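Local atomic coordinates of fluorescence recovery protein (PDB entry 4JDX), a protein that accelerates the return of the photoactivated orange carotenoid protein to its inactive orange form and increases fluorescence recovery after non-photochemical quenching in cyanobacteria. Residues 17-22 against 100-105; 32-37 against 88-93; 80-85 against 110-115; 25-30 against 71-76; 40-45 against 60-65. One frame throughout, in Å; residues are numbered along the deposited sequence.

Contact 1 of 5, residues 17-22 against 100-105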
# COMPACT_ATOMS: atom_id res chain seq x y z
N GLN A 17 -38.80 -5.67 -6.94
CA GLN A 17 -37.84 -6.74 -7.13
C GLN A 17 -36.91 -6.40 -8.29
O GLN A 17 -35.70 -6.55 -8.20
CB GLN A 17 -38.58 -8.05 -7.42
CG GLN A 17 -37.70 -9.28 -7.46
CD GLN A 17 -38.51 -10.55 -7.55
OE1 GLN A 17 -39.74 -10.53 -7.47
NE2 GLN A 17 -37.83 -11.68 -7.74
N ALA A 18 -37.51 -5.91 -9.38
CA ALA A 18 -36.76 -5.56 -10.59
C ALA A 18 -35.76 -4.45 -10.31
O ALA A 18 -34.64 -4.47 -10.82
CB ALA A 18 -37.73 -5.14 -11.70
N GLU A 19 -36.15 -3.48 -9.48
CA GLU A 19 -35.28 -2.37 -9.13
C GLU A 19 -34.08 -2.82 -8.31
O GLU A 19 -32.95 -2.43 -8.58
CB GLU A 19 -36.06 -1.29 -8.38
CG GLU A 19 -36.90 -0.40 -9.28
CD GLU A 19 -37.69 0.64 -8.51
OE1 GLU A 19 -38.31 0.28 -7.48
OE2 GLU A 19 -37.70 1.82 -8.93
N THR A 20 -34.33 -3.66 -7.30
CA THR A 20 -33.27 -4.12 -6.42
C THR A 20 -32.29 -5.03 -7.16
O THR A 20 -31.08 -4.99 -6.91
CB THR A 20 -33.84 -4.89 -5.21
OG1 THR A 20 -34.65 -5.98 -5.67
CG2 THR A 20 -34.68 -3.98 -4.33
N GLN A 21 -32.81 -5.84 -8.07
CA GLN A 21 -32.00 -6.80 -8.80
C GLN A 21 -31.09 -6.10 -9.81
O GLN A 21 -29.91 -6.44 -9.93
CB GLN A 21 -32.89 -7.82 -9.51
CG GLN A 21 -32.13 -8.88 -10.29
CD GLN A 21 -33.04 -9.96 -10.85
OE1 GLN A 21 -34.22 -10.02 -10.51
NE2 GLN A 21 -32.49 -10.82 -11.70
N SER A 22 -31.63 -5.13 -10.53
CA SER A 22 -30.86 -4.39 -11.53
C SER A 22 -29.90 -3.41 -10.87
O SER A 22 -28.85 -3.08 -11.43
CB SER A 22 -31.79 -3.65 -12.49
OG SER A 22 -32.22 -4.51 -13.53
N PHE A 100 -33.95 2.02 -15.32
CA PHE A 100 -34.75 0.90 -14.83
C PHE A 100 -35.44 1.30 -13.53
O PHE A 100 -36.40 0.65 -13.10
CB PHE A 100 -33.87 -0.34 -14.61
CG PHE A 100 -32.90 -0.21 -13.47
CD1 PHE A 100 -33.26 -0.56 -12.18
CD2 PHE A 100 -31.62 0.28 -13.69
CE1 PHE A 100 -32.36 -0.43 -11.14
CE2 PHE A 100 -30.72 0.41 -12.65
CZ PHE A 100 -31.09 0.05 -11.37
N LEU A 101 -34.96 2.38 -12.93
CA LEU A 101 -35.53 2.89 -11.69
C LEU A 101 -36.77 3.75 -11.94
O LEU A 101 -36.98 4.24 -13.05
CB LEU A 101 -34.50 3.73 -10.94
CG LEU A 101 -33.26 3.00 -10.43
CD1 LEU A 101 -32.27 4.00 -9.87
CD2 LEU A 101 -33.65 1.96 -9.38
N ALA A 102 -37.58 3.92 -10.90
CA ALA A 102 -38.70 4.85 -10.93
C ALA A 102 -38.18 6.25 -11.26
O ALA A 102 -37.05 6.60 -10.93
CB ALA A 102 -39.42 4.86 -9.59
N ALA A 103 -39.02 7.04 -11.92
CA ALA A 103 -38.64 8.38 -12.36
C ALA A 103 -38.22 9.27 -11.20
O ALA A 103 -37.27 10.05 -11.32
CB ALA A 103 -39.80 9.02 -13.12
N ASP A 104 -38.91 9.15 -10.07
CA ASP A 104 -38.64 9.99 -8.91
C ASP A 104 -37.25 9.71 -8.33
O ASP A 104 -36.56 10.62 -7.89
CB ASP A 104 -39.73 9.83 -7.84
CG ASP A 104 -39.92 8.38 -7.41
OD1 ASP A 104 -39.29 7.49 -8.01
OD2 ASP A 104 -40.71 8.15 -6.48
N LYS A 105 -36.85 8.44 -8.34
CA LYS A 105 -35.53 8.05 -7.86
C LYS A 105 -34.43 8.61 -8.77
O LYS A 105 -33.42 9.11 -8.29
CB LYS A 105 -35.41 6.53 -7.79
CG LYS A 105 -36.24 5.92 -6.69
CD LYS A 105 -36.38 4.42 -6.86
CE LYS A 105 -37.32 3.84 -5.82
NZ LYS A 105 -37.88 2.54 -6.25
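Glu-19 reaches from the start of helix 17-47 to the turn that opens helix 103-114. Its CB and CG pass CD2 of Leu-101, CG at 4.0 Å, the two side chains lying at a slant to each other. With chi2 at 179° the chain runs straight on, which carries the carboxylate to Ala-102 and Lys-105. OE1 meets Lys-105 NZ at 2.6 Å in a salt bridge. OE2 has two donors: Lys-105 NZ, on the syn side but 32° out of the carboxylate plane, and the backbone N of Ala-102 at 2.9 Å, which lies nearly in line with the C-O bond. Ala-102 is the N-cap residue of helix 103-114, so the carboxylate sits by the N-terminal end of that helix, where the dipole probably adds to its stabilisation. Replacing Glu-19 by an alanine would probably leave the Lys-105 ammonium without its carboxylate mate and the Ala-102 N-H without this acceptor. Lys-105 NZ also bonds to Pro-14 O, and the lysine makes a cation-pi contact with Trp-15. One turn on, Ser-22 CB lies over a face of the Phe-100 ring, 3.6 Å from its centroid, a CH-pi contact, while Glu-19 O comes to the ring edge, 3.3 Å from CE1.

Contact 2 of 5, residues 32-37 against 88-93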
# COMPACT_ATOMS: atom_id res chain seq x y z
N GLN A 32 -16.49 -2.94 -10.79
CA GLN A 32 -15.48 -3.38 -11.74
C GLN A 32 -14.82 -2.17 -12.41
O GLN A 32 -13.62 -2.18 -12.67
CB GLN A 32 -16.09 -4.30 -12.79
CG GLN A 32 -16.53 -5.65 -12.22
CD GLN A 32 -15.36 -6.48 -11.73
OE1 GLN A 32 -14.25 -6.39 -12.27
NE2 GLN A 32 -15.59 -7.29 -10.71
N ARG A 33 -15.62 -1.14 -12.67
CA ARG A 33 -15.09 0.07 -13.30
C ARG A 33 -14.11 0.76 -12.36
O ARG A 33 -13.12 1.35 -12.81
CB ARG A 33 -16.23 1.04 -13.65
CG ARG A 33 -17.16 0.56 -14.74
CD ARG A 33 -17.91 1.73 -15.34
NE ARG A 33 -18.77 1.35 -16.46
CZ ARG A 33 -20.10 1.44 -16.47
NH1 ARG A 33 -20.77 1.91 -15.42
NH2 ARG A 33 -20.77 1.07 -17.55
N GLU A 34 -14.38 0.69 -11.06
CA GLU A 34 -13.53 1.34 -10.08
C GLU A 34 -12.21 0.59 -9.93
O GLU A 34 -11.16 1.20 -9.69
CB GLU A 34 -14.24 1.44 -8.73
CG GLU A 34 -13.51 2.33 -7.74
CD GLU A 34 -14.34 2.66 -6.52
OE1 GLU A 34 -15.26 1.89 -6.19
OE2 GLU A 34 -14.05 3.70 -5.88
N LEU A 35 -12.26 -0.73 -10.07
CA LEU A 35 -11.05 -1.55 -10.04
C LEU A 35 -10.14 -1.18 -11.20
O LEU A 35 -8.94 -1.02 -11.04
CB LEU A 35 -11.40 -3.03 -10.11
CG LEU A 35 -12.21 -3.62 -8.96
CD1 LEU A 35 -12.44 -5.12 -9.19
CD2 LEU A 35 -11.54 -3.37 -7.61
N ASP A 36 -10.74 -1.06 -12.38
CA ASP A 36 -9.98 -0.73 -13.59
C ASP A 36 -9.29 0.62 -13.44
O ASP A 36 -8.12 0.77 -13.78
CB ASP A 36 -10.90 -0.74 -14.81
CG ASP A 36 -11.30 -2.14 -15.23
OD1 ASP A 36 -10.58 -3.09 -14.89
OD2 ASP A 36 -12.35 -2.29 -15.89
N GLY A 37 -10.02 1.60 -12.93
CA GLY A 37 -9.47 2.93 -12.74
C GLY A 37 -8.37 2.91 -11.69
O GLY A 37 -7.29 3.45 -11.90
N LEU A 88 -22.49 8.33 -9.65
CA LEU A 88 -22.77 9.15 -10.81
C LEU A 88 -21.82 10.33 -10.86
O LEU A 88 -21.29 10.68 -11.92
CB LEU A 88 -24.21 9.66 -10.76
CG LEU A 88 -24.68 10.50 -11.94
CD1 LEU A 88 -24.68 9.68 -13.23
CD2 LEU A 88 -26.05 11.07 -11.65
N LYS A 89 -21.60 10.95 -9.70
CA LYS A 89 -20.69 12.08 -9.60
C LYS A 89 -19.26 11.65 -9.92
O LYS A 89 -18.48 12.41 -10.49
CB LYS A 89 -20.75 12.67 -8.19
CG LYS A 89 -20.14 14.05 -8.09
CD LYS A 89 -20.14 14.57 -6.67
CE LYS A 89 -19.56 15.97 -6.60
NZ LYS A 89 -19.22 16.36 -5.20
N GLU A 90 -18.92 10.42 -9.54
CA GLU A 90 -17.58 9.88 -9.75
C GLU A 90 -17.42 9.26 -11.14
O GLU A 90 -16.33 8.80 -11.50
CB GLU A 90 -17.24 8.85 -8.68
CG GLU A 90 -17.09 9.43 -7.28
CD GLU A 90 -16.76 8.37 -6.24
OE1 GLU A 90 -16.61 7.20 -6.62
OE2 GLU A 90 -16.66 8.72 -5.05
N GLY A 91 -18.50 9.23 -11.91
CA GLY A 91 -18.44 8.71 -13.27
C GLY A 91 -18.39 7.19 -13.32
O GLY A 91 -18.05 6.61 -14.35
N LEU A 92 -18.74 6.54 -12.21
CA LEU A 92 -18.72 5.09 -12.13
C LEU A 92 -20.01 4.47 -12.69
O LEU A 92 -20.06 3.28 -13.00
CB LEU A 92 -18.49 4.64 -10.69
CG LEU A 92 -17.09 4.95 -10.15
CD1 LEU A 92 -16.94 4.52 -8.70
CD2 LEU A 92 -16.03 4.29 -11.02
N VAL A 93 -21.04 5.30 -12.81
CA VAL A 93 -22.24 4.91 -13.55
C VAL A 93 -22.70 6.07 -14.41
O VAL A 93 -22.47 7.24 -14.09
CB VAL A 93 -23.39 4.48 -12.62
CG1 VAL A 93 -22.95 3.35 -11.70
CG2 VAL A 93 -23.91 5.68 -11.81
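Arg-33 and Glu-34 of helix 17-47 both meet Leu-92, in the turn that follows helix 80-89. Along 88-93 the first residue to face the helix is Glu-90, whose OE1 comes within 4.4 Å of Glu-34 OE2. The two like charges share Lys-72, salt-bridged to each, and Glu-34 OE1 is bonded to the Tyr-73 hydroxyl. At Gly-91 a positive phi of 76° ends the helix in a Schellman motif, after which Leu-92 comes to helix 17-47 and makes most of the contact. Leu-92 CD1 lies 3.9 Å from Glu-34 CD, and its CD2 packs against the backbone N and CA of the same glutamate. Arg-33 CB is 4.2 Å from Leu-92 CD2. Leu-92 O accepts from Arg-33 NH1 at 2.9 Å, with an N-H...O angle of 153°. The oxygen lies at the guanidinium edge, in its plane, whereas the nitrogen stands above the carbonyl plane. The extended arginine also engages Glu-97 through NH2. Val-93 CA comes 3.8 Å from Arg-33 NH1, and its side chain turns to Leu-26 and Ala-30. The turn thus lies against helix 17-47, with Ile-69 of helix 53-70 touching Glu-34 and helix 103-114 packing on Leu-88.

Contact 3 of 5, residues 80-85 against 110-115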
# COMPACT_ATOMS: atom_id res chain seq x y z
N ILE A 80 -28.71 3.90 -0.09
CA ILE A 80 -28.58 3.38 -1.45
C ILE A 80 -28.77 4.47 -2.50
O ILE A 80 -28.12 4.45 -3.55
CB ILE A 80 -29.58 2.24 -1.72
CG1 ILE A 80 -29.35 1.64 -3.11
CG2 ILE A 80 -31.02 2.73 -1.57
CD1 ILE A 80 -30.12 0.36 -3.37
N ILE A 81 -29.66 5.42 -2.22
CA ILE A 81 -29.89 6.54 -3.12
C ILE A 81 -28.69 7.47 -3.14
O ILE A 81 -28.31 7.98 -4.20
CB ILE A 81 -31.14 7.35 -2.71
CG1 ILE A 81 -32.40 6.50 -2.86
CG2 ILE A 81 -31.26 8.62 -3.55
CD1 ILE A 81 -32.78 6.20 -4.30
N PHE A 82 -28.10 7.69 -1.97
CA PHE A 82 -26.92 8.54 -1.86
C PHE A 82 -25.75 7.91 -2.59
O PHE A 82 -24.95 8.59 -3.23
CB PHE A 82 -26.56 8.76 -0.38
CG PHE A 82 -27.64 9.45 0.42
CD1 PHE A 82 -28.57 10.27 -0.20
CD2 PHE A 82 -27.73 9.28 1.79
CE1 PHE A 82 -29.56 10.90 0.53
CE2 PHE A 82 -28.71 9.91 2.52
CZ PHE A 82 -29.63 10.72 1.89
N VAL A 83 -25.66 6.58 -2.50
CA VAL A 83 -24.56 5.85 -3.12
C VAL A 83 -24.57 6.05 -4.63
O VAL A 83 -23.54 6.37 -5.22
CB VAL A 83 -24.65 4.33 -2.82
CG1 VAL A 83 -23.59 3.56 -3.59
CG2 VAL A 83 -24.53 4.08 -1.32
N PHE A 84 -25.73 5.87 -5.25
CA PHE A 84 -25.86 6.04 -6.69
C PHE A 84 -25.45 7.45 -7.12
O PHE A 84 -24.75 7.62 -8.12
CB PHE A 84 -27.29 5.75 -7.15
CG PHE A 84 -27.56 4.28 -7.36
CD1 PHE A 84 -26.83 3.56 -8.28
CD2 PHE A 84 -28.55 3.64 -6.64
CE1 PHE A 84 -27.07 2.21 -8.47
CE2 PHE A 84 -28.80 2.29 -6.83
CZ PHE A 84 -28.06 1.58 -7.75
N ALA A 85 -25.86 8.44 -6.34
CA ALA A 85 -25.50 9.83 -6.61
C ALA A 85 -23.99 9.98 -6.64
O ALA A 85 -23.43 10.63 -7.53
CB ALA A 85 -26.11 10.74 -5.56
N LYS A 110 -29.88 12.30 -9.78
CA LYS A 110 -29.26 13.28 -10.66
C LYS A 110 -29.09 14.61 -9.94
O LYS A 110 -28.07 15.28 -10.07
CB LYS A 110 -30.10 13.48 -11.92
CG LYS A 110 -30.19 12.24 -12.80
CD LYS A 110 -31.03 12.49 -14.04
CE LYS A 110 -31.15 11.24 -14.88
NZ LYS A 110 -31.82 11.50 -16.19
N ALA A 111 -30.11 14.99 -9.17
CA ALA A 111 -30.11 16.25 -8.45
C ALA A 111 -28.97 16.30 -7.43
O ALA A 111 -28.21 17.27 -7.39
CB ALA A 111 -31.45 16.46 -7.75
N LEU A 112 -28.87 15.26 -6.62
CA LEU A 112 -27.84 15.18 -5.59
C LEU A 112 -26.44 15.20 -6.19
O LEU A 112 -25.51 15.77 -5.62
CB LEU A 112 -28.03 13.92 -4.74
CG LEU A 112 -29.35 13.86 -3.96
CD1 LEU A 112 -29.55 12.48 -3.35
CD2 LEU A 112 -29.39 14.94 -2.89
N ALA A 113 -26.30 14.58 -7.36
CA ALA A 113 -25.00 14.47 -8.03
C ALA A 113 -24.59 15.78 -8.69
O ALA A 113 -23.40 16.06 -8.85
CB ALA A 113 -25.04 13.35 -9.06
N ARG A 114 -25.57 16.59 -9.08
CA ARG A 114 -25.28 17.88 -9.72
C ARG A 114 -24.52 18.79 -8.77
O ARG A 114 -23.55 19.44 -9.16
CB ARG A 114 -26.58 18.56 -10.17
CG ARG A 114 -27.06 18.14 -11.54
CD ARG A 114 -28.26 18.97 -11.98
NE ARG A 114 -29.52 18.45 -11.43
CZ ARG A 114 -30.34 17.61 -12.06
NH1 ARG A 114 -30.06 17.18 -13.28
NH2 ARG A 114 -31.45 17.21 -11.47
N LEU A 115 -24.96 18.82 -7.52
CA LEU A 115 -24.32 19.64 -6.50
C LEU A 115 -23.00 19.01 -6.06
O LEU A 115 -22.76 17.82 -6.27
CB LEU A 115 -25.25 19.81 -5.29
CG LEU A 115 -26.41 20.79 -5.46
CD1 LEU A 115 -25.89 22.22 -5.62
CD2 LEU A 115 -27.31 20.41 -6.63
OXT LEU A 115 -22.13 19.68 -5.50
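The last two helices of the chain, 80-89 and 103-114, cross here on apolar side chains, their short segments passing at 8.7 Å between axes with a signed angle of -54°. Small side chains at the crossing are consistent with the close approach: Ala-85 and Ala-113 are the residues nearest in backbone, their CA atoms 4.9 Å apart. Both methyl groups point at the opposing helix, which brings backbone and side chain together without larger groups between them. Leu-112 fills the space beside this pair. Its CB meets Ala-85 CB at 3.8 Å, and a chi1 of -63°, with CG anti to the carbonyl carbon, carries the branched end back along helix 80-89. There CD1 reaches two residues of the preceding turn, Ile-81 through its CG2 at 4.2 Å and the ring of Phe-82. The leucine approaches that ring at its edge, near the ring plane, with CD1 at 4.0 Å from Phe-82 CD1. No hydrogen bond joins the segments. Elsewhere on helix 80-89, Phe-84 meets Phe-27 of helix 17-47; Ile-81 also touches Trp-15 and, on helix 103-114, Ile-109. At the tightest point of the crossing the methyl carbon CB of Ala-113 rests 3.5 Å from the carbonyl oxygen of Ala-85.

Contact 4 of 5, residues 25-30 against 71-76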
# COMPACT_ATOMS: atom_id res chain seq x y z
N ALA A 25 -26.85 -5.39 -10.03
CA ALA A 25 -26.07 -5.66 -11.23
C ALA A 25 -25.29 -4.42 -11.63
O ALA A 25 -24.18 -4.51 -12.16
CB ALA A 25 -27.00 -6.09 -12.36
N LEU A 26 -25.86 -3.25 -11.35
CA LEU A 26 -25.22 -1.99 -11.69
C LEU A 26 -24.12 -1.67 -10.68
O LEU A 26 -23.09 -1.08 -11.03
CB LEU A 26 -26.24 -0.86 -11.73
CG LEU A 26 -25.67 0.52 -12.08
CD1 LEU A 26 -24.82 0.44 -13.35
CD2 LEU A 26 -26.79 1.54 -12.24
N PHE A 27 -24.33 -2.06 -9.42
CA PHE A 27 -23.31 -1.91 -8.39
C PHE A 27 -22.05 -2.66 -8.77
O PHE A 27 -20.95 -2.11 -8.74
CB PHE A 27 -23.82 -2.44 -7.04
CG PHE A 27 -24.45 -1.39 -6.16
CD1 PHE A 27 -24.82 -0.16 -6.66
CD2 PHE A 27 -24.65 -1.64 -4.81
CE1 PHE A 27 -25.38 0.80 -5.84
CE2 PHE A 27 -25.21 -0.69 -3.99
CZ PHE A 27 -25.58 0.53 -4.51
N ARG A 28 -22.21 -3.93 -9.12
CA ARG A 28 -21.08 -4.77 -9.49
C ARG A 28 -20.36 -4.19 -10.70
O ARG A 28 -19.13 -4.18 -10.76
CB ARG A 28 -21.55 -6.19 -9.78
CG ARG A 28 -22.13 -6.90 -8.57
CD ARG A 28 -22.45 -8.35 -8.87
NE ARG A 28 -23.66 -8.50 -9.68
CZ ARG A 28 -24.86 -8.80 -9.20
NH1 ARG A 28 -25.05 -9.01 -7.90
NH2 ARG A 28 -25.90 -8.90 -10.02
N LYS A 29 -21.13 -3.70 -11.66
CA LYS A 29 -20.58 -3.10 -12.87
C LYS A 29 -19.68 -1.91 -12.51
O LYS A 29 -18.54 -1.82 -12.96
CB LYS A 29 -21.71 -2.62 -13.78
CG LYS A 29 -21.31 -2.39 -15.22
CD LYS A 29 -22.48 -1.82 -16.01
CE LYS A 29 -22.30 -2.01 -17.50
NZ LYS A 29 -23.04 -3.21 -18.00
N ALA A 30 -20.21 -1.01 -11.68
CA ALA A 30 -19.48 0.16 -11.23
C ALA A 30 -18.24 -0.26 -10.45
O ALA A 30 -17.16 0.31 -10.61
CB ALA A 30 -20.37 1.04 -10.36
N GLY A 71 -16.51 -0.46 1.77
CA GLY A 71 -17.80 -0.07 2.32
C GLY A 71 -18.59 0.89 1.46
O GLY A 71 -19.59 1.45 1.91
N LYS A 72 -18.16 1.09 0.22
CA LYS A 72 -18.78 2.07 -0.66
C LYS A 72 -20.11 1.59 -1.25
O LYS A 72 -21.04 2.37 -1.42
CB LYS A 72 -17.84 2.45 -1.81
CG LYS A 72 -18.50 3.31 -2.87
CD LYS A 72 -17.57 3.61 -4.02
CE LYS A 72 -16.74 4.86 -3.76
NZ LYS A 72 -16.09 5.35 -5.00
N TYR A 73 -20.19 0.30 -1.56
CA TYR A 73 -21.35 -0.25 -2.25
C TYR A 73 -22.39 -0.79 -1.28
O TYR A 73 -22.66 -1.99 -1.24
CB TYR A 73 -20.91 -1.32 -3.25
CG TYR A 73 -20.03 -0.73 -4.34
CD1 TYR A 73 -20.59 -0.18 -5.48
CD2 TYR A 73 -18.65 -0.70 -4.20
CE1 TYR A 73 -19.79 0.37 -6.47
CE2 TYR A 73 -17.85 -0.15 -5.18
CZ TYR A 73 -18.43 0.39 -6.31
OH TYR A 73 -17.64 0.94 -7.30
N ASP A 74 -22.97 0.12 -0.50
CA ASP A 74 -23.97 -0.22 0.50
C ASP A 74 -25.36 -0.17 -0.11
O ASP A 74 -25.81 0.88 -0.58
CB ASP A 74 -23.86 0.76 1.67
CG ASP A 74 -24.69 0.34 2.86
OD1 ASP A 74 -25.46 -0.64 2.75
OD2 ASP A 74 -24.56 0.98 3.92
N ASP A 75 -26.06 -1.30 -0.11
CA ASP A 75 -27.34 -1.42 -0.79
C ASP A 75 -28.52 -1.14 0.14
O ASP A 75 -29.68 -1.29 -0.25
CB ASP A 75 -27.49 -2.82 -1.40
CG ASP A 75 -27.69 -3.89 -0.34
OD1 ASP A 75 -28.32 -4.93 -0.66
OD2 ASP A 75 -27.23 -3.70 0.80
N ARG A 76 -28.22 -0.74 1.37
CA ARG A 76 -29.27 -0.50 2.36
C ARG A 76 -30.15 0.69 1.99
O ARG A 76 -29.68 1.67 1.40
CB ARG A 76 -28.66 -0.31 3.76
CG ARG A 76 -28.21 -1.61 4.39
CD ARG A 76 -27.54 -1.40 5.73
NE ARG A 76 -26.29 -0.66 5.61
CZ ARG A 76 -25.47 -0.38 6.63
NH1 ARG A 76 -25.77 -0.80 7.85
NH2 ARG A 76 -24.36 0.30 6.42
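An edge-to-face aromatic pair fastens the connection between helices 53-70 and 80-89 onto the first half of helix 17-47. Tyr-73 turns an edge toward the face of Phe-27, with centroids 5.8 Å apart and planes at 69°. The nearest tyrosine atom over that face is CD1, 4.1 Å from Phe-27 CG and displaced toward the rim. With chi1 at -63°, CG of Tyr-73 stands anti to the carbonyl carbon, and the ring runs obliquely from Phe-27 toward Ala-30. Its CE1 is then 3.6 Å from the carbonyl oxygen of Phe-27 and 4.0 Å from Ala-30 CB, which sits at the ring edge. Beyond Tyr-73, which centres an inverse gamma turn, the chain passes the rim of Phe-27: Asp-74 O lies 3.8 Å from CE2 at the edge, and CA of Asp-75 follows at 3.9 Å. The Asp-74 side chain starts away from the helix. Its OD1 accepts from the backbone N of Arg-76 in an Asx turn, and the Arg-76 guanidinium grips the carboxylate side-on with NE and NH2. Val-83, Phe-84 and Leu-87 of helix 80-89 also meet Phe-27. No hydrogen bond joins the two segments; the tyrosine hydroxyl pairs instead with Glu-34 OE1. An alanine in place of Tyr-73 would probably strip the tyrosine edge from that face of Phe-27, open a gap beside Ala-30 and leave Glu-34 OE1 without this donor. The side-chain contact is thus aromatic and apolar, with backbone carbonyls beside the rings, while polar ends pair elsewhere: the hydroxyl with Glu-34, Asp-75 with His-24, Asp-74 with Arg-76.

Contact 5 of 5, residues 40-45 against 60-65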
# COMPACT_ATOMS: atom_id res chain seq x y z
N ALA A 40 -5.17 1.34 -12.93
CA ALA A 40 -4.50 2.21 -13.89
C ALA A 40 -3.69 3.31 -13.19
O ALA A 40 -2.54 3.56 -13.54
CB ALA A 40 -5.52 2.84 -14.84
N THR A 41 -4.30 3.96 -12.20
CA THR A 41 -3.63 5.02 -11.46
C THR A 41 -2.43 4.47 -10.71
O THR A 41 -1.33 5.01 -10.78
CB THR A 41 -4.58 5.72 -10.46
OG1 THR A 41 -5.09 4.77 -9.53
CG2 THR A 41 -5.72 6.41 -11.19
N VAL A 42 -2.66 3.38 -9.98
CA VAL A 42 -1.61 2.71 -9.22
C VAL A 42 -0.45 2.34 -10.13
O VAL A 42 0.71 2.64 -9.84
CB VAL A 42 -2.15 1.43 -8.55
CG1 VAL A 42 -1.01 0.57 -8.00
CG2 VAL A 42 -3.15 1.78 -7.46
N GLN A 43 -0.78 1.67 -11.23
CA GLN A 43 0.22 1.22 -12.19
C GLN A 43 0.99 2.41 -12.74
O GLN A 43 2.14 2.28 -13.16
CB GLN A 43 -0.46 0.47 -13.33
CG GLN A 43 0.20 -0.85 -13.69
CD GLN A 43 -0.71 -1.76 -14.49
OE1 GLN A 43 -1.81 -1.37 -14.88
NE2 GLN A 43 -0.26 -2.98 -14.74
N ALA A 44 0.36 3.58 -12.71
CA ALA A 44 0.93 4.78 -13.31
C ALA A 44 1.87 5.49 -12.35
O ALA A 44 3.03 5.73 -12.67
CB ALA A 44 -0.19 5.72 -13.76
N GLN A 45 1.36 5.81 -11.16
CA GLN A 45 2.14 6.58 -10.19
C GLN A 45 3.22 5.72 -9.54
O GLN A 45 4.02 6.22 -8.74
CB GLN A 45 1.23 7.21 -9.13
CG GLN A 45 0.49 6.22 -8.26
CD GLN A 45 -0.33 6.90 -7.17
OE1 GLN A 45 -1.56 6.84 -7.17
NE2 GLN A 45 0.36 7.53 -6.23
N ASP A 60 -0.22 5.01 1.00
CA ASP A 60 -1.29 5.68 1.72
C ASP A 60 -2.55 5.71 0.86
O ASP A 60 -3.66 5.50 1.35
CB ASP A 60 -0.89 7.10 2.08
CG ASP A 60 0.27 7.15 3.07
OD1 ASP A 60 0.49 6.15 3.78
OD2 ASP A 60 0.95 8.20 3.13
N PHE A 61 -2.35 5.97 -0.43
CA PHE A 61 -3.45 6.02 -1.39
C PHE A 61 -4.20 4.69 -1.46
O PHE A 61 -5.42 4.66 -1.39
CB PHE A 61 -2.91 6.41 -2.77
CG PHE A 61 -3.93 6.31 -3.88
CD1 PHE A 61 -4.85 7.31 -4.08
CD2 PHE A 61 -3.95 5.21 -4.72
CE1 PHE A 61 -5.79 7.22 -5.09
CE2 PHE A 61 -4.88 5.12 -5.73
CZ PHE A 61 -5.80 6.12 -5.92
N LEU A 62 -3.45 3.59 -1.61
CA LEU A 62 -4.05 2.26 -1.66
C LEU A 62 -4.79 1.91 -0.38
O LEU A 62 -5.91 1.39 -0.42
CB LEU A 62 -2.98 1.20 -1.92
CG LEU A 62 -2.59 0.95 -3.37
CD1 LEU A 62 -1.29 0.16 -3.44
CD2 LEU A 62 -3.71 0.24 -4.11
N SER A 63 -4.17 2.19 0.76
CA SER A 63 -4.77 1.91 2.05
C SER A 63 -6.14 2.58 2.13
O SER A 63 -7.11 1.98 2.59
CB SER A 63 -3.89 2.43 3.19
OG SER A 63 -2.74 1.61 3.40
N ALA A 64 -6.20 3.82 1.67
CA ALA A 64 -7.40 4.64 1.78
C ALA A 64 -8.45 4.20 0.77
O ALA A 64 -9.61 3.99 1.12
CB ALA A 64 -7.05 6.11 1.58
N LYS A 65 -8.03 4.07 -0.49
CA LYS A 65 -8.95 3.73 -1.56
C LYS A 65 -9.53 2.34 -1.33
O LYS A 65 -10.66 2.06 -1.73
CB LYS A 65 -8.25 3.78 -2.92
CG LYS A 65 -9.13 4.29 -4.05
CD LYS A 65 -9.46 5.77 -3.88
CE LYS A 65 -10.18 6.34 -5.09
NZ LYS A 65 -11.47 5.65 -5.36
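Helices 17-47 and 53-70 form an antiparallel hairpin, and 40-45 and 60-65 are a pair of turns near its closed end, their short axes 170° apart in direction and 11.5 Å apart at the closest. The spacing is wide, so side chains and not backbones make the join. The apolar part centres on Val-42. Its CG2 touches Leu-62 CD2 at 3.7 Å, the two side chains crossing at about a right angle, and meets the edge of the Phe-61 ring with CE2 at 4.1 Å. Phe-61 has CG anti to the backbone N, chi1 172°, which swings the ring across to helix 17-47, where Leu-38 also packs on it. In the two-chain assembly, Leu-55 and His-59 of the second subunit pack on Val-42 and Leu-62, so this part of the hairpin belongs to the subunit interface. The polar groups come to the Phe-61 ring without any hydrogen bond across the helices. Thr-41 OG1 lies 3.8 Å from Phe-61 CE2, while the hydroxyl is bonded to Leu-38 O in its own helix. Gln-45 OE1 lies over one face of Phe-61, 3.8 Å from CD2 and displaced toward the rim, the amide plane 45° from that of the ring.

In the fold
From the N terminus, helix 17-47 takes part in four of the five contacts, using 17-22, 25-30, 32-37 and 40-45 in turn. The chain then doubles back through helix 53-70, and contact 5 closes the shortest loop, nested inside those of contacts 1, 2 and 4. Contact 4 closes next, where the connection to helix 80-89 meets the long helix. Contact 2 crosses it and touches it through the salt bridges of Lys-72. Contact 1 encloses contacts 2, 4 and 5, bringing the start of helix 103-114 to the first turns of helix 17-47. Contact 3 opens after contact 4 has closed, crosses contacts 1 and 2, and joins the last two helices.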